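Local coordinates for protein alpha-L-rhamnosidase (Aspergillus terreus, PDB 6GSZ) that probably hydrolyses terminal non-reducing alpha-L-rhamnose residues in alpha-L-rhamnosides, at residues Asp110-Val115 / Lys242-Ser247; Leu149-Leu154 / Leu229-Val234. All coordinates share one frame; numbering follows the deposited sequence.

In the fold
Both contacts reach the same beta sheet near the enzyme's periphery, and their centres lie about 9 Å apart. Contact 2 pairs two inner strands of that sheet, 144-154 and 228-237; contact 1 joins one of its two outermost strands, 242-246, to the loop from strand 99-103 to strand 116-119. Strand 228-237 is the link, since its other edge pairs with 242-246: Ile245 N lies 2.8 Å from Leu233 O, a probable hydrogen bond. Ala114 and Val115 pack against Ser231 and Leu230. Contact 1 is remote from the annotated sites, while in contact 2 the Ile151 side chain lies about 8 Å from that of calcium ligand Glu158 and Tyr150's about 12 Å from a bound calcium ion.

Contact 1: Asp110-Val115 / Lys242-Ser247; sequences DWHDAV and KLYIPS
His112 and Tyr244 stack ring on ring where a type II' beta turn, Trp111 to Ala114, meets an edge strand of a mixed beta sheet. The aromatic contact is face to face: the ring centroids are 3.7 Å apart and the planes only 16° from parallel. The closest pair is His112 CE1 and Tyr244 CZ at 3.3 Å, on the hydroxyl side of the tyrosine. Both rings start from the rotamer that lays CG beside the backbone N, and at His112 (chi1 -75°) this carries the imidazole over the phenol. Two flat, polar-edged rings suit this solvent-accessible end, where carbon faces can be shared while the polar edges can probably stay near solvent.

Apolar packing follows further along. Pro246 sets its CB 3.9 Å from Ala114 CB, and a small methyl lets the turn come this close to the strand. Proline, which lacks an N-H, fits an edge residue whose side chain serves as a packing surface. On its far side, Ala114 rests on Leu230 of the adjoining strand 228-237.

The polar contacts finish the join as the loop leaves the turn and heads for strand 116-119, nearly parallel to its partner. The amide Val115 N gives an almost straight bond of 3.0 Å to Ser247 O, at 172°. The serine side chain answers it in the reverse direction. With its OG tucked between its own backbone N and carbonyl carbon, Ser247 can curl back toward the loop and also accept a bond from Ser231 N. A short hydroxyl is what this buried position needs: Ser247 OG donates to Val115 O at 2.7 Å.

Contact 2: Leu149-Leu154 / Leu229-Val234; sequences LYITAL and LLSLLV
Tyr150 carries CG beside its backbone N and anti to the carbonyl carbon (chi1 -57°), which sends the ring along its neighbour strand toward Val234. Val234 CG2 meets the phenol in its plane, at the edge, 3.7 Å from Tyr150 CE2. Ile151 turns the other way: CG1 lies anti to the backbone N (chi1 -179°), and the extended chain brings its CD1 within 3.9 Å of Leu229 CD1. These two aliphatic side chains meet by their methyl ends, obliquely.

Between these side chains the backbones form a regular antiparallel ladder, the strand directions 178° apart. Tyr150 and Leu232 make a hydrogen-bonded pair, with Tyr150 N to Leu232 O at 2.9 Å and Leu232 N to Tyr150 O at 2.8 Å. Thr152 and Leu230 repeat the pattern. Thr152 N reaches Leu230 O at 2.9 Å, and Leu230 N comes to Thr152 O at 3.1 Å. At the non-hydrogen-bonded pair Ile151 with Ser231, the CA-H groups add contacts to carbonyls already bonded to N-H, as from Ile151 CA to Leu230 O at 3.3 Å.

The ladder lies in one sheet of a beta sandwich, consistent with the galactose-binding-like family of this domain. Leu149, Ile151, Ala153 and Leu229 face strand 196-205 of the opposing sheet, where Ile200, Val202 and Val204 receive them; these four aliphatic side chains bring no polar atoms into the interior, though Ser231 shares their face. The reverse face carries Tyr150, Thr152, Leu230 and Leu232, and here Tyr150 touches Leu105. A buried threonine is tolerated because its OG1 hydrogen-bonds with Glu183 O on the neighbouring strand 182-188, while Thr152 CG2 packs 4.1 Å from Leu230 CB.

Contact 1: Asp110-Val115 / Lys242-Ser247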
ATOM      1  N   ASP A 110     -17.732 -24.338   7.679  1.00 15.55           N
ATOM      2  CA  ASP A 110     -18.376 -23.699   6.537  1.00 14.76           C
ATOM      3  C   ASP A 110     -17.699 -24.086   5.209  1.00 13.71           C
ATOM      4  O   ASP A 110     -18.256 -23.847   4.152  1.00 15.25           O
ATOM      5  CB  ASP A 110     -18.377 -22.164   6.693  1.00 14.76           C
ATOM      6  CG  ASP A 110     -19.372 -21.644   7.715  1.00 17.54           C
ATOM      7  OD1 ASP A 110     -20.442 -22.286   7.910  1.00 20.84           O
ATOM      8  OD2 ASP A 110     -19.059 -20.608   8.300  1.00 20.14           O
ATOM      9  N   TRP A 111     -16.480 -24.644   5.279  1.00 13.50           N
ATOM     10  CA  TRP A 111     -15.777 -25.167   4.077  1.00 12.27           C
ATOM     11  C   TRP A 111     -16.268 -26.550   3.648  1.00 15.56           C
ATOM     12  O   TRP A 111     -15.800 -27.045   2.625  1.00 15.54           O
ATOM     13  CB  TRP A 111     -14.253 -25.166   4.303  1.00 12.62           C
ATOM     14  CG  TRP A 111     -13.638 -23.806   4.307  1.00 12.16           C
ATOM     15  CD1 TRP A 111     -13.512 -22.921   5.337  1.00 13.77           C
ATOM     16  CD2 TRP A 111     -13.158 -23.127   3.131  1.00 11.54           C
ATOM     17  NE1 TRP A 111     -12.918 -21.775   4.894  1.00 14.04           N
ATOM     18  CE2 TRP A 111     -12.738 -21.834   3.541  1.00 12.52           C
ATOM     19  CE3 TRP A 111     -13.047 -23.504   1.786  1.00 11.10           C
ATOM     20  CZ2 TRP A 111     -12.161 -20.942   2.649  1.00 13.43           C
ATOM     21  CZ3 TRP A 111     -12.502 -22.595   0.903  1.00 11.49           C
ATOM     22  CH2 TRP A 111     -12.107 -21.318   1.331  1.00 12.52           C
ATOM     23  N   HIS A 112     -17.168 -27.155   4.434  1.00 16.86           N
ATOM     24  CA  HIS A 112     -17.758 -28.433   4.088  1.00 20.03           C
ATOM     25  C   HIS A 112     -16.607 -29.428   3.886  1.00 19.24           C
ATOM     26  O   HIS A 112     -15.673 -29.524   4.712  1.00 22.19           O
ATOM     27  CB  HIS A 112     -18.773 -28.199   2.947  1.00 21.35           C
ATOM     28  CG  HIS A 112     -20.035 -27.552   3.443  1.00 27.30           C
ATOM     29  ND1 HIS A 112     -21.223 -28.246   3.569  1.00 31.65           N
ATOM     30  CD2 HIS A 112     -20.312 -26.282   3.847  1.00 30.56           C
ATOM     31  CE1 HIS A 112     -22.160 -27.444   4.060  1.00 30.21           C
ATOM     32  NE2 HIS A 112     -21.626 -26.231   4.255  1.00 31.55           N
ATOM     33  N   ASP A 113     -16.597 -30.159   2.808  1.00 20.86           N
ATOM     34  CA  ASP A 113     -15.546 -31.209   2.747  0.50 21.79           C
ATOM     35  C   ASP A 113     -14.335 -30.734   1.927  1.00 19.08           C
ATOM     36  O   ASP A 113     -13.506 -31.514   1.527  1.00 18.72           O
ATOM     37  CB  ASP A 113     -16.092 -32.557   2.259  0.50 24.44           C
ATOM     38  CG  ASP A 113     -16.952 -32.508   1.008  0.50 28.46           C
ATOM     39  OD1 ASP A 113     -17.509 -31.426   0.721  0.50 29.13           O
ATOM     40  OD2 ASP A 113     -17.079 -33.574   0.335  0.50 28.47           O
ATOM     41  N   ALA A 114     -14.210 -29.442   1.690  1.00 15.03           N
ATOM     42  CA  ALA A 114     -13.081 -28.930   0.899  1.00 13.47           C
ATOM     43  C   ALA A 114     -11.795 -29.105   1.695  1.00 13.63           C
ATOM     44  O   ALA A 114     -11.734 -28.789   2.896  1.00 15.30           O
ATOM     45  CB  ALA A 114     -13.291 -27.516   0.496  1.00 15.05           C
ATOM     46  N   VAL A 115     -10.786 -29.653   1.012  1.00 13.13           N
ATOM     47  CA  VAL A 115      -9.453 -29.830   1.589  1.00 12.49           C
ATOM     48  C   VAL A 115      -8.399 -29.288   0.611  1.00 11.11           C
ATOM     49  O   VAL A 115      -8.642 -29.079  -0.590  1.00 12.01           O
ATOM     50  CB  VAL A 115      -9.155 -31.298   1.933  1.00 13.73           C
ATOM     51  CG1 VAL A 115     -10.157 -31.831   2.944  1.00 15.92           C
ATOM     52  CG2 VAL A 115      -9.079 -32.178   0.699  1.00 15.49           C
ATOM     53  N   LYS A 242     -28.573 -26.257  -1.463  1.00 24.55           N
ATOM     54  CA  LYS A 242     -27.254 -25.957  -2.012  1.00 22.73           C
ATOM     55  C   LYS A 242     -26.546 -27.223  -2.501  1.00 20.42           C
ATOM     56  O   LYS A 242     -26.626 -28.303  -1.878  1.00 24.71           O
ATOM     57  CB  LYS A 242     -26.400 -25.204  -0.980  1.00 22.81           C
ATOM     58  CG  LYS A 242     -26.957 -23.840  -0.614  1.00 26.51           C
ATOM     59  CD  LYS A 242     -26.170 -22.981   0.353  1.00 31.02           C
ATOM     60  CE  LYS A 242     -26.993 -21.756   0.704  1.00 36.26           C
ATOM     61  NZ  LYS A 242     -26.152 -20.619   1.153  1.00 42.66           N
ATOM     62  N   LEU A 243     -25.769 -27.026  -3.566  1.00 17.98           N
ATOM     63  CA  LEU A 243     -24.790 -27.991  -4.066  0.50 17.54           C
ATOM     64  C   LEU A 243     -23.385 -27.495  -3.689  1.00 16.52           C
ATOM     65  O   LEU A 243     -23.088 -26.314  -3.840  1.00 18.15           O
ATOM     66  CB  LEU A 243     -25.005 -28.090  -5.585  0.50 20.54           C
ATOM     67  CG  LEU A 243     -23.963 -28.815  -6.441  0.50 25.26           C
ATOM     68  CD1 LEU A 243     -23.887 -30.302  -6.114  0.50 27.72           C
ATOM     69  CD2 LEU A 243     -24.296 -28.636  -7.922  0.50 25.41           C
ATOM     70  N   TYR A 244     -22.550 -28.405  -3.196  1.00 17.03           N
ATOM     71  CA  TYR A 244     -21.157 -28.137  -2.773  1.00 16.30           C
ATOM     72  C   TYR A 244     -20.180 -28.922  -3.641  1.00 15.28           C
ATOM     73  O   TYR A 244     -20.265 -30.143  -3.699  1.00 20.64           O
ATOM     74  CB  TYR A 244     -20.945 -28.527  -1.315  1.00 17.67           C
ATOM     75  CG  TYR A 244     -21.833 -27.747  -0.390  1.00 20.55           C
ATOM     76  CD1 TYR A 244     -23.105 -28.203  -0.053  1.00 24.00           C
ATOM     77  CD2 TYR A 244     -21.395 -26.560   0.141  1.00 22.89           C
ATOM     78  CE1 TYR A 244     -23.924 -27.466   0.779  1.00 27.70           C
ATOM     79  CE2 TYR A 244     -22.205 -25.806   0.971  1.00 27.18           C
ATOM     80  CZ  TYR A 244     -23.473 -26.258   1.278  1.00 25.45           C
ATOM     81  OH  TYR A 244     -24.255 -25.538   2.116  1.00 32.79           O
ATOM     82  N   ILE A 245     -19.235 -28.240  -4.288  1.00 14.29           N
ATOM     83  CA  ILE A 245     -18.250 -28.913  -5.116  1.00 13.57           C
ATOM     84  C   ILE A 245     -16.900 -28.563  -4.515  1.00 13.60           C
ATOM     85  O   ILE A 245     -16.371 -27.445  -4.744  1.00 15.70           O
ATOM     86  CB  ILE A 245     -18.289 -28.479  -6.598  1.00 15.53           C
ATOM     87  CG1 ILE A 245     -19.680 -28.571  -7.219  1.00 20.33           C
ATOM     88  CG2 ILE A 245     -17.266 -29.302  -7.394  1.00 16.82           C
ATOM     89  CD1 ILE A 245     -20.240 -29.949  -7.209  1.00 26.27           C
ATOM     90  N   PRO A 246     -16.357 -29.446  -3.665  1.00 14.16           N
ATOM     91  CA  PRO A 246     -15.104 -29.171  -2.983  1.00 13.52           C
ATOM     92  C   PRO A 246     -13.865 -29.556  -3.776  1.00 11.83           C
ATOM     93  O   PRO A 246     -13.903 -30.516  -4.580  1.00 13.49           O
ATOM     94  CB  PRO A 246     -15.215 -30.043  -1.720  1.00 14.90           C
ATOM     95  CG  PRO A 246     -15.913 -31.284  -2.242  1.00 18.08           C
ATOM     96  CD  PRO A 246     -16.935 -30.726  -3.219  1.00 18.38           C
ATOM     97  N   SER A 247     -12.725 -28.941  -3.445  1.00 12.26           N
ATOM     98  CA  SER A 247     -11.425 -29.507  -3.769  1.00 12.26           C
ATOM     99  C   SER A 247     -11.250 -30.772  -2.946  1.00 12.82           C
ATOM    100  O   SER A 247     -11.415 -30.782  -1.728  1.00 13.87           O
ATOM    101  CB  SER A 247     -10.314 -28.521  -3.511  1.00 12.35           C
ATOM    102  OG  SER A 247     -10.415 -27.919  -2.220  1.00 11.97           O
TER

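Contact 2: Leu149-Leu154 / Leu229-Val234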
ATOM      1  N   LEU A 149     -17.681 -19.010  -5.569  1.00 11.35           N
ATOM      2  CA  LEU A 149     -16.419 -19.749  -5.478  1.00 12.02           C
ATOM      3  C   LEU A 149     -15.608 -19.136  -4.346  1.00 10.78           C
ATOM      4  O   LEU A 149     -15.387 -17.904  -4.353  1.00 12.16           O
ATOM      5  CB  LEU A 149     -15.618 -19.678  -6.775  1.00 12.29           C
ATOM      6  CG  LEU A 149     -14.316 -20.471  -6.743  1.00 12.19           C
ATOM      7  CD1 LEU A 149     -14.576 -21.978  -6.643  1.00 13.49           C
ATOM      8  CD2 LEU A 149     -13.484 -20.168  -7.966  1.00 13.54           C
ATOM      9  N   TYR A 150     -15.192 -19.975  -3.404  1.00 10.11           N
ATOM     10  CA  TYR A 150     -14.330 -19.617  -2.304  1.00 10.26           C
ATOM     11  C   TYR A 150     -12.997 -20.315  -2.533  1.00  9.89           C
ATOM     12  O   TYR A 150     -12.991 -21.544  -2.795  1.00 11.17           O
ATOM     13  CB  TYR A 150     -14.946 -20.089  -1.003  1.00 10.74           C
ATOM     14  CG  TYR A 150     -16.326 -19.555  -0.772  1.00 10.50           C
ATOM     15  CD1 TYR A 150     -16.505 -18.272  -0.294  1.00 10.20           C
ATOM     16  CD2 TYR A 150     -17.464 -20.308  -0.993  1.00 11.70           C
ATOM     17  CE1 TYR A 150     -17.772 -17.774  -0.034  1.00 11.46           C
ATOM     18  CE2 TYR A 150     -18.732 -19.814  -0.718  1.00 12.33           C
ATOM     19  CZ  TYR A 150     -18.893 -18.528  -0.235  1.00 12.80           C
ATOM     20  OH  TYR A 150     -20.181 -18.100   0.028  1.00 13.49           O
ATOM     21  N   ILE A 151     -11.878 -19.587  -2.577  1.00  9.34           N
ATOM     22  CA  ILE A 151     -10.665 -20.194  -3.101  1.00  9.72           C
ATOM     23  C   ILE A 151      -9.427 -19.522  -2.543  1.00  9.14           C
ATOM     24  O   ILE A 151      -9.385 -18.291  -2.369  1.00  9.96           O
ATOM     25  CB  ILE A 151     -10.705 -20.141  -4.639  1.00  9.75           C
ATOM     26  CG1 ILE A 151      -9.463 -20.778  -5.264  1.00 10.36           C
ATOM     27  CG2 ILE A 151     -10.962 -18.741  -5.160  1.00 10.48           C
ATOM     28  CD1 ILE A 151      -9.615 -21.137  -6.736  1.00 11.20           C
ATOM     29  N   THR A 152      -8.404 -20.325  -2.305  1.00  8.95           N
ATOM     30  CA  THR A 152      -7.080 -19.843  -2.046  1.00  9.34           C
ATOM     31  C   THR A 152      -6.066 -20.880  -2.506  1.00  8.72           C
ATOM     32  O   THR A 152      -6.415 -21.951  -2.982  1.00 10.65           O
ATOM     33  CB  THR A 152      -6.856 -19.480  -0.573  1.00 10.59           C
ATOM     34  OG1 THR A 152      -5.670 -18.693  -0.467  1.00 11.12           O
ATOM     35  CG2 THR A 152      -6.763 -20.669   0.354  1.00 12.12           C
ATOM     36  N   ALA A 153      -4.786 -20.536  -2.378  1.00  9.76           N
ATOM     37  CA  ALA A 153      -3.728 -21.462  -2.751  1.00  9.25           C
ATOM     38  C   ALA A 153      -2.607 -21.415  -1.733  1.00 10.26           C
ATOM     39  O   ALA A 153      -2.389 -20.379  -1.053  1.00 12.22           O
ATOM     40  CB  ALA A 153      -3.159 -21.072  -4.096  1.00 11.93           C
ATOM     41  N   LEU A 154      -1.885 -22.525  -1.663  1.00 11.15           N
ATOM     42  CA  LEU A 154      -0.572 -22.553  -1.056  1.00 10.65           C
ATOM     43  C   LEU A 154       0.393 -22.208  -2.192  1.00  9.89           C
ATOM     44  O   LEU A 154       0.915 -23.101  -2.897  1.00 11.23           O
ATOM     45  CB  LEU A 154      -0.319 -23.916  -0.428  1.00 11.51           C
ATOM     46  CG  LEU A 154      -0.951 -24.168   0.933  1.00 14.64           C
ATOM     47  CD1 LEU A 154      -2.452 -23.998   0.925  1.00 17.53           C
ATOM     48  CD2 LEU A 154      -0.518 -25.551   1.421  1.00 14.48           C
ATOM     49  N   LEU A 229      -4.020 -26.289  -3.544  1.00 10.24           N
ATOM     50  CA  LEU A 229      -5.252 -25.563  -3.902  1.00 10.31           C
ATOM     51  C   LEU A 229      -6.326 -25.906  -2.858  1.00 10.46           C
ATOM     52  O   LEU A 229      -6.543 -27.065  -2.525  1.00 11.31           O
ATOM     53  CB  LEU A 229      -5.742 -26.066  -5.268  1.00 11.90           C
ATOM     54  CG  LEU A 229      -7.112 -25.562  -5.711  1.00 12.49           C
ATOM     55  CD1 LEU A 229      -7.117 -24.057  -5.892  1.00 13.12           C
ATOM     56  CD2 LEU A 229      -7.582 -26.279  -6.945  1.00 13.40           C
ATOM     57  N   LEU A 230      -7.033 -24.879  -2.366  1.00  9.96           N
ATOM     58  CA  LEU A 230      -8.260 -25.081  -1.592  1.00 11.03           C
ATOM     59  C   LEU A 230      -9.385 -24.353  -2.326  1.00 11.12           C
ATOM     60  O   LEU A 230      -9.270 -23.127  -2.560  1.00 11.49           O
ATOM     61  CB  LEU A 230      -8.077 -24.495  -0.190  1.00 10.78           C
ATOM     62  CG  LEU A 230      -9.315 -24.598   0.727  1.00 11.93           C
ATOM     63  CD1 LEU A 230      -9.658 -26.072   1.022  1.00 12.53           C
ATOM     64  CD2 LEU A 230      -9.098 -23.818   2.019  1.00 12.64           C
ATOM     65  N   SER A 231     -10.506 -25.035  -2.571  1.00 10.97           N
ATOM     66  CA  SER A 231     -11.589 -24.477  -3.393  0.50 11.18           C
ATOM     67  C   SER A 231     -12.926 -25.047  -2.903  1.00 12.31           C
ATOM     68  O   SER A 231     -13.015 -26.245  -2.692  1.00 14.00           O
ATOM     69  CB  SER A 231     -11.328 -24.786  -4.857  0.50 12.93           C
ATOM     70  OG  SER A 231     -12.300 -24.224  -5.736  0.50 14.29           O
ATOM     71  N   LEU A 232     -13.951 -24.216  -2.812  1.00 11.42           N
ATOM     72  CA  LEU A 232     -15.303 -24.687  -2.623  1.00 10.82           C
ATOM     73  C   LEU A 232     -16.216 -23.872  -3.538  1.00 11.42           C
ATOM     74  O   LEU A 232     -16.279 -22.633  -3.399  1.00 11.72           O
ATOM     75  CB  LEU A 232     -15.735 -24.537  -1.161  1.00 10.54           C
ATOM     76  CG  LEU A 232     -17.149 -25.050  -0.856  1.00 11.74           C
ATOM     77  CD1 LEU A 232     -17.210 -26.565  -1.074  1.00 13.48           C
ATOM     78  CD2 LEU A 232     -17.598 -24.610   0.551  1.00 13.52           C
ATOM     79  N   LEU A 233     -16.946 -24.551  -4.416  1.00 12.71           N
ATOM     80  CA  LEU A 233     -17.999 -23.968  -5.230  0.50 12.66           C
ATOM     81  C   LEU A 233     -19.335 -24.303  -4.570  1.00 13.90           C
ATOM     82  O   LEU A 233     -19.595 -25.451  -4.247  1.00 15.88           O
ATOM     83  CB  LEU A 233     -17.951 -24.539  -6.645  0.50 16.92           C
ATOM     84  CG  LEU A 233     -18.974 -23.937  -7.604  0.50 21.62           C
ATOM     85  CD1 LEU A 233     -18.549 -22.557  -8.029  0.50 24.30           C
ATOM     86  CD2 LEU A 233     -19.156 -24.824  -8.819  0.50 23.30           C
ATOM     87  N   VAL A 234     -20.135 -23.271  -4.280  1.00 13.44           N
ATOM     88  CA  VAL A 234     -21.437 -23.440  -3.658  1.00 14.63           C
ATOM     89  C   VAL A 234     -22.479 -22.897  -4.637  1.00 14.48           C
ATOM     90  O   VAL A 234     -22.459 -21.689  -4.959  1.00 15.60           O
ATOM     91  CB  VAL A 234     -21.511 -22.702  -2.311  1.00 14.69           C
ATOM     92  CG1 VAL A 234     -22.843 -22.996  -1.641  1.00 17.36           C
ATOM     93  CG2 VAL A 234     -20.376 -23.084  -1.378  1.00 14.37           C
TER